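Local structure of GNA33 (2G5D) at residues P209-L221 against A303-F315. The protein probably cleaves the beta-1,4 bond between MurNAc and GlcNAc in peptidoglycan, leaving a 1,6-anhydro ring on the MurNAc, as a lytic transglycosylase. Numbering follows the deposited sequence.
Sequences PYHTRNQINGGAL and AEVLGQNPSYIFF
P310 O is held by two donors. R213 N, in the first turn of helix 213-217, bonds to P310 O at 3.1 Å, and N264 ND2 also bonds to it. The short helix, with T212 at the N-cap position and closed by a Schellman motif at G219, packs within the MltA-specific insert domain against the loop that joins helix 302-306 to strand 313-317. R213 is the residue most covered by the other segment. Its CG lies anti to the backbone N (chi1 -179°), and the chain bends at chi3, bringing the guanidinium to the loop carbonyls. R213 NE makes weak bonds to S311 O (2.9 Å) and N309 O (3.1 Å), and R213 NH2 a third weak one to S311 O. One guanidinium face lies against Y312 CD1, with the two planes 43° apart. I216 covers one face of the Y312 ring. I216 CD1 sits 3.8 Å from the centroid of the Y312 ring in a CH-pi contact, and I216 CG2 presses on Y312 CZ. H241 packs edge-to-face with Y312. L221 CD1 meets the edge of the F314 ring. Toward helix 302-306, water 2 links N214 N to G307 O. Water 3 accepts from N214 ND2 and donates to N217 OD1 and, at 2.7 Å, to A303 O.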
loop_
_atom_site.group_PDB
_atom_site.type_symbol
_atom_site.label_atom_id
_atom_site.label_comp_id
_atom_site.label_asym_id
_atom_site.label_seq_id
_atom_site.Cartn_x
_atom_site.Cartn_y
_atom_site.Cartn_z
ATOM N N PRO A 209 2.823 -24.424 -9.858
ATOM C CA PRO A 209 2.723 -23.310 -8.906
ATOM C C PRO A 209 4.016 -23.148 -8.107
ATOM O O PRO A 209 4.662 -24.148 -7.787
ATOM C CB PRO A 209 1.578 -23.745 -7.986
ATOM C CG PRO A 209 0.699 -24.552 -8.868
ATOM C CD PRO A 209 1.607 -25.262 -9.844
ATOM N N TYR A 210 4.410 -21.906 -7.823
ATOM C CA TYR A 210 5.607 -21.669 -7.037
ATOM C C TYR A 210 5.391 -22.090 -5.579
ATOM O O TYR A 210 4.253 -22.332 -5.152
ATOM C CB TYR A 210 6.119 -20.212 -7.140
ATOM C CG TYR A 210 7.607 -20.147 -6.892
ATOM C CD1 TYR A 210 8.122 -19.701 -5.668
ATOM C CD2 TYR A 210 8.505 -20.613 -7.856
ATOM C CE1 TYR A 210 9.499 -19.696 -5.430
ATOM C CE2 TYR A 210 9.865 -20.608 -7.633
ATOM C CZ TYR A 210 10.359 -20.148 -6.417
ATOM O OH TYR A 210 11.716 -20.164 -6.207
ATOM N N HIS A 211 6.492 -22.205 -4.840
ATOM C CA HIS A 211 6.493 -22.638 -3.442
ATOM C C HIS A 211 5.602 -21.767 -2.542
ATOM O O HIS A 211 5.468 -20.561 -2.748
ATOM C CB HIS A 211 7.925 -22.658 -2.909
ATOM C CG HIS A 211 8.827 -23.619 -3.620
ATOM N ND1 HIS A 211 8.719 -24.985 -3.478
ATOM C CD2 HIS A 211 9.872 -23.410 -4.458
ATOM C CE1 HIS A 211 9.650 -25.578 -4.203
ATOM N NE2 HIS A 211 10.363 -24.645 -4.809
ATOM N N THR A 212 4.991 -22.414 -1.552
ATOM C CA THR A 212 4.096 -21.770 -0.590
ATOM C C THR A 212 4.922 -21.316 0.601
ATOM O O THR A 212 6.059 -21.768 0.765
ATOM C CB THR A 212 3.023 -22.755 -0.079
ATOM O OG1 THR A 212 3.670 -23.920 0.442
ATOM C CG2 THR A 212 2.061 -23.163 -1.183
ATOM N N ARG A 213 4.350 -20.432 1.426
ATOM C CA ARG A 213 5.020 -19.951 2.646
ATOM C C ARG A 213 5.552 -21.088 3.515
ATOM O O ARG A 213 6.689 -21.035 3.964
ATOM C CB ARG A 213 4.097 -19.066 3.489
ATOM C CG ARG A 213 4.759 -18.516 4.745
ATOM C CD ARG A 213 3.858 -17.561 5.490
ATOM N NE ARG A 213 3.609 -16.336 4.738
ATOM C CZ ARG A 213 4.400 -15.256 4.730
ATOM N NH1 ARG A 213 5.518 -15.200 5.450
ATOM N NH2 ARG A 213 4.048 -14.216 4.000
ATOM N N ASN A 214 4.730 -22.109 3.742
ATOM C CA ASN A 214 5.139 -23.237 4.583
ATOM C C ASN A 214 6.375 -23.948 4.039
ATOM O O ASN A 214 7.250 -24.339 4.808
ATOM C CB ASN A 214 3.994 -24.242 4.787
ATOM C CG ASN A 214 4.400 -25.421 5.649
ATOM O OD1 ASN A 214 4.270 -26.578 5.243
ATOM N ND2 ASN A 214 4.916 -25.135 6.844
ATOM N N GLN A 215 6.439 -24.104 2.719
ATOM C CA GLN A 215 7.563 -24.771 2.064
ATOM C C GLN A 215 8.837 -23.927 2.108
ATOM O O GLN A 215 9.926 -24.462 2.339
ATOM C CB GLN A 215 7.206 -25.110 0.614
ATOM C CG GLN A 215 6.070 -26.098 0.481
ATOM C CD GLN A 215 5.664 -26.307 -0.959
ATOM O OE1 GLN A 215 5.505 -25.349 -1.716
ATOM N NE2 GLN A 215 5.515 -27.564 -1.354
ATOM N N ILE A 216 8.683 -22.618 1.900
ATOM C CA ILE A 216 9.775 -21.648 1.975
ATOM C C ILE A 216 10.297 -21.530 3.405
ATOM O O ILE A 216 11.512 -21.475 3.629
ATOM C CB ILE A 216 9.320 -20.249 1.441
ATOM C CG1 ILE A 216 8.909 -20.345 -0.045
ATOM C CG2 ILE A 216 10.401 -19.203 1.638
ATOM C CD1 ILE A 216 8.048 -19.151 -0.564
ATOM N N ASN A 217 9.378 -21.463 4.368
ATOM C CA ASN A 217 9.746 -21.550 5.773
ATOM C C ASN A 217 10.591 -22.790 6.050
ATOM O O ASN A 217 11.575 -22.738 6.806
ATOM C CB ASN A 217 8.495 -21.599 6.648
ATOM C CG ASN A 217 7.849 -20.243 6.841
ATOM O OD1 ASN A 217 6.779 -20.161 7.436
ATOM N ND2 ASN A 217 8.491 -19.177 6.359
ATOM N N GLY A 218 10.197 -23.906 5.432
ATOM C CA GLY A 218 10.837 -25.187 5.666
ATOM C C GLY A 218 12.156 -25.351 4.945
ATOM O O GLY A 218 12.781 -26.395 5.043
ATOM N N GLY A 219 12.570 -24.324 4.209
ATOM C CA GLY A 219 13.877 -24.317 3.552
ATOM C C GLY A 219 13.902 -24.604 2.062
ATOM O O GLY A 219 14.962 -24.894 1.515
ATOM N N ALA A 220 12.748 -24.518 1.398
ATOM C CA ALA A 220 12.659 -24.820 -0.037
ATOM C C ALA A 220 13.420 -23.861 -0.956
ATOM O O ALA A 220 13.650 -24.181 -2.116
ATOM C CB ALA A 220 11.204 -24.940 -0.486
ATOM N N LEU A 221 13.808 -22.695 -0.445
ATOM C CA LEU A 221 14.550 -21.723 -1.239
ATOM C C LEU A 221 16.055 -21.751 -0.974
ATOM O O LEU A 221 16.788 -20.902 -1.476
ATOM C CB LEU A 221 13.994 -20.297 -1.037
ATOM C CG LEU A 221 12.543 -19.993 -1.431
ATOM C CD1 LEU A 221 12.258 -18.528 -1.217
ATOM C CD2 LEU A 221 12.231 -20.376 -2.857
ATOM N N ALA A 303 5.654 -22.978 13.230
ATOM C CA ALA A 303 5.587 -23.476 11.848
ATOM C C ALA A 303 4.137 -23.614 11.374
ATOM O O ALA A 303 3.758 -23.071 10.327
ATOM C CB ALA A 303 6.337 -24.800 11.718
ATOM N N GLU A 304 3.330 -24.310 12.169
ATOM C CA GLU A 304 1.911 -24.529 11.898
ATOM C C GLU A 304 1.133 -23.251 11.557
ATOM O O GLU A 304 0.391 -23.204 10.575
ATOM C CB GLU A 304 1.293 -25.174 13.134
ATOM C CG GLU A 304 -0.195 -25.429 13.076
ATOM C CD GLU A 304 -0.783 -25.604 14.462
ATOM O OE1 GLU A 304 -0.086 -26.152 15.342
ATOM O OE2 GLU A 304 -1.932 -25.182 14.675
ATOM N N VAL A 305 1.283 -22.234 12.400
ATOM C CA VAL A 305 0.484 -21.026 12.321
ATOM C C VAL A 305 0.933 -20.178 11.133
ATOM O O VAL A 305 0.094 -19.769 10.320
ATOM C CB VAL A 305 0.523 -20.215 13.647
ATOM C CG1 VAL A 305 -0.055 -18.813 13.451
ATOM C CG2 VAL A 305 -0.252 -20.941 14.730
ATOM N N LEU A 306 2.249 -19.958 11.023
ATOM C CA LEU A 306 2.833 -19.197 9.905
ATOM C C LEU A 306 2.544 -19.850 8.550
ATOM O O LEU A 306 2.179 -19.165 7.595
ATOM C CB LEU A 306 4.334 -18.988 10.115
ATOM C CG LEU A 306 4.800 -17.668 10.756
ATOM C CD1 LEU A 306 3.965 -17.211 11.945
ATOM C CD2 LEU A 306 6.259 -17.753 11.141
ATOM N N GLY A 307 2.668 -21.175 8.485
ATOM C CA GLY A 307 2.324 -21.922 7.281
ATOM C C GLY A 307 0.876 -21.863 6.806
ATOM O O GLY A 307 0.585 -22.252 5.692
ATOM N N GLN A 308 -0.039 -21.386 7.644
ATOM C CA GLN A 308 -1.446 -21.261 7.238
ATOM C C GLN A 308 -1.683 -20.181 6.166
ATOM O O GLN A 308 -2.653 -20.258 5.412
ATOM C CB GLN A 308 -2.355 -21.013 8.450
ATOM C CG GLN A 308 -2.351 -22.154 9.463
ATOM C CD GLN A 308 -2.748 -23.500 8.861
ATOM O OE1 GLN A 308 -3.735 -23.597 8.134
ATOM N NE2 GLN A 308 -1.979 -24.548 9.178
ATOM N N ASN A 309 -0.800 -19.187 6.104
ATOM C CA ASN A 309 -0.840 -18.134 5.067
ATOM C C ASN A 309 0.078 -18.528 3.913
ATOM O O ASN A 309 1.274 -18.228 3.961
ATOM C CB ASN A 309 -0.393 -16.789 5.679
ATOM C CG ASN A 309 -0.399 -15.618 4.674
ATOM O OD1 ASN A 309 0.407 -14.691 4.779
ATOM N ND2 ASN A 309 -1.303 -15.659 3.716
ATOM N N PRO A 310 -0.460 -19.208 2.868
ATOM C CA PRO A 310 0.455 -19.702 1.813
ATOM C C PRO A 310 1.060 -18.585 0.942
ATOM O O PRO A 310 2.044 -18.816 0.215
ATOM C CB PRO A 310 -0.434 -20.639 0.975
ATOM C CG PRO A 310 -1.816 -20.144 1.183
ATOM C CD PRO A 310 -1.869 -19.545 2.572
ATOM N N SER A 311 0.463 -17.393 1.020
ATOM C CA SER A 311 0.979 -16.185 0.374
ATOM C C SER A 311 2.383 -15.834 0.876
ATOM O O SER A 311 2.679 -15.997 2.046
ATOM C CB SER A 311 0.025 -15.017 0.638
ATOM O OG SER A 311 0.517 -13.818 0.072
ATOM N N TYR A 312 3.242 -15.366 -0.021
ATOM C CA TYR A 312 4.620 -15.043 0.325
ATOM C C TYR A 312 5.097 -13.943 -0.584
ATOM O O TYR A 312 4.910 -14.002 -1.809
ATOM C CB TYR A 312 5.532 -16.268 0.181
ATOM C CG TYR A 312 6.795 -16.210 1.000
ATOM C CD1 TYR A 312 6.819 -16.703 2.314
ATOM C CD2 TYR A 312 7.964 -15.685 0.469
ATOM C CE1 TYR A 312 7.968 -16.655 3.077
ATOM C CE2 TYR A 312 9.133 -15.636 1.220
ATOM C CZ TYR A 312 9.127 -16.125 2.523
ATOM O OH TYR A 312 10.284 -16.099 3.275
ATOM N N ILE A 313 5.690 -12.927 0.021
ATOM C CA ILE A 313 6.104 -11.749 -0.721
ATOM C C ILE A 313 7.613 -11.784 -0.884
ATOM O O ILE A 313 8.346 -12.130 0.048
ATOM C CB ILE A 313 5.570 -10.430 -0.068
ATOM C CG1 ILE A 313 4.082 -10.255 -0.375
ATOM C CG2 ILE A 313 6.269 -9.193 -0.622
ATOM C CD1 ILE A 313 3.164 -10.974 0.563
ATOM N N PHE A 314 8.059 -11.488 -2.094
ATOM C CA PHE A 314 9.474 -11.310 -2.387
ATOM C C PHE A 314 9.804 -9.819 -2.470
ATOM O O PHE A 314 8.974 -9.005 -2.851
ATOM C CB PHE A 314 9.869 -12.084 -3.654
ATOM C CG PHE A 314 9.561 -13.552 -3.561
ATOM C CD1 PHE A 314 8.455 -14.088 -4.216
ATOM C CD2 PHE A 314 10.340 -14.390 -2.758
ATOM C CE1 PHE A 314 8.156 -15.434 -4.121
ATOM C CE2 PHE A 314 10.043 -15.754 -2.646
ATOM C CZ PHE A 314 8.946 -16.273 -3.320
ATOM N N PHE A 315 11.016 -9.478 -2.056
ATOM C CA PHE A 315 11.404 -8.096 -1.868
ATOM C C PHE A 315 12.590 -7.706 -2.746
ATOM O O PHE A 315 13.175 -8.548 -3.429
ATOM C CB PHE A 315 11.728 -7.841 -0.388
ATOM C CG PHE A 315 10.540 -7.972 0.539
ATOM C CD1 PHE A 315 10.319 -9.156 1.242
ATOM C CD2 PHE A 315 9.657 -6.898 0.731
ATOM C CE1 PHE A 315 9.230 -9.282 2.110
ATOM C CE2 PHE A 315 8.569 -7.014 1.606
ATOM C CZ PHE A 315 8.351 -8.211 2.280
HETATM O O HOH W 1 1.400 -12.792 2.680
HETATM O O HOH W 2 1.691 -22.238 3.357
HETATM O O HOH W 3 5.661 -22.696 8.502
HETATM O O HOH W 4 10.453 -17.635 5.237
#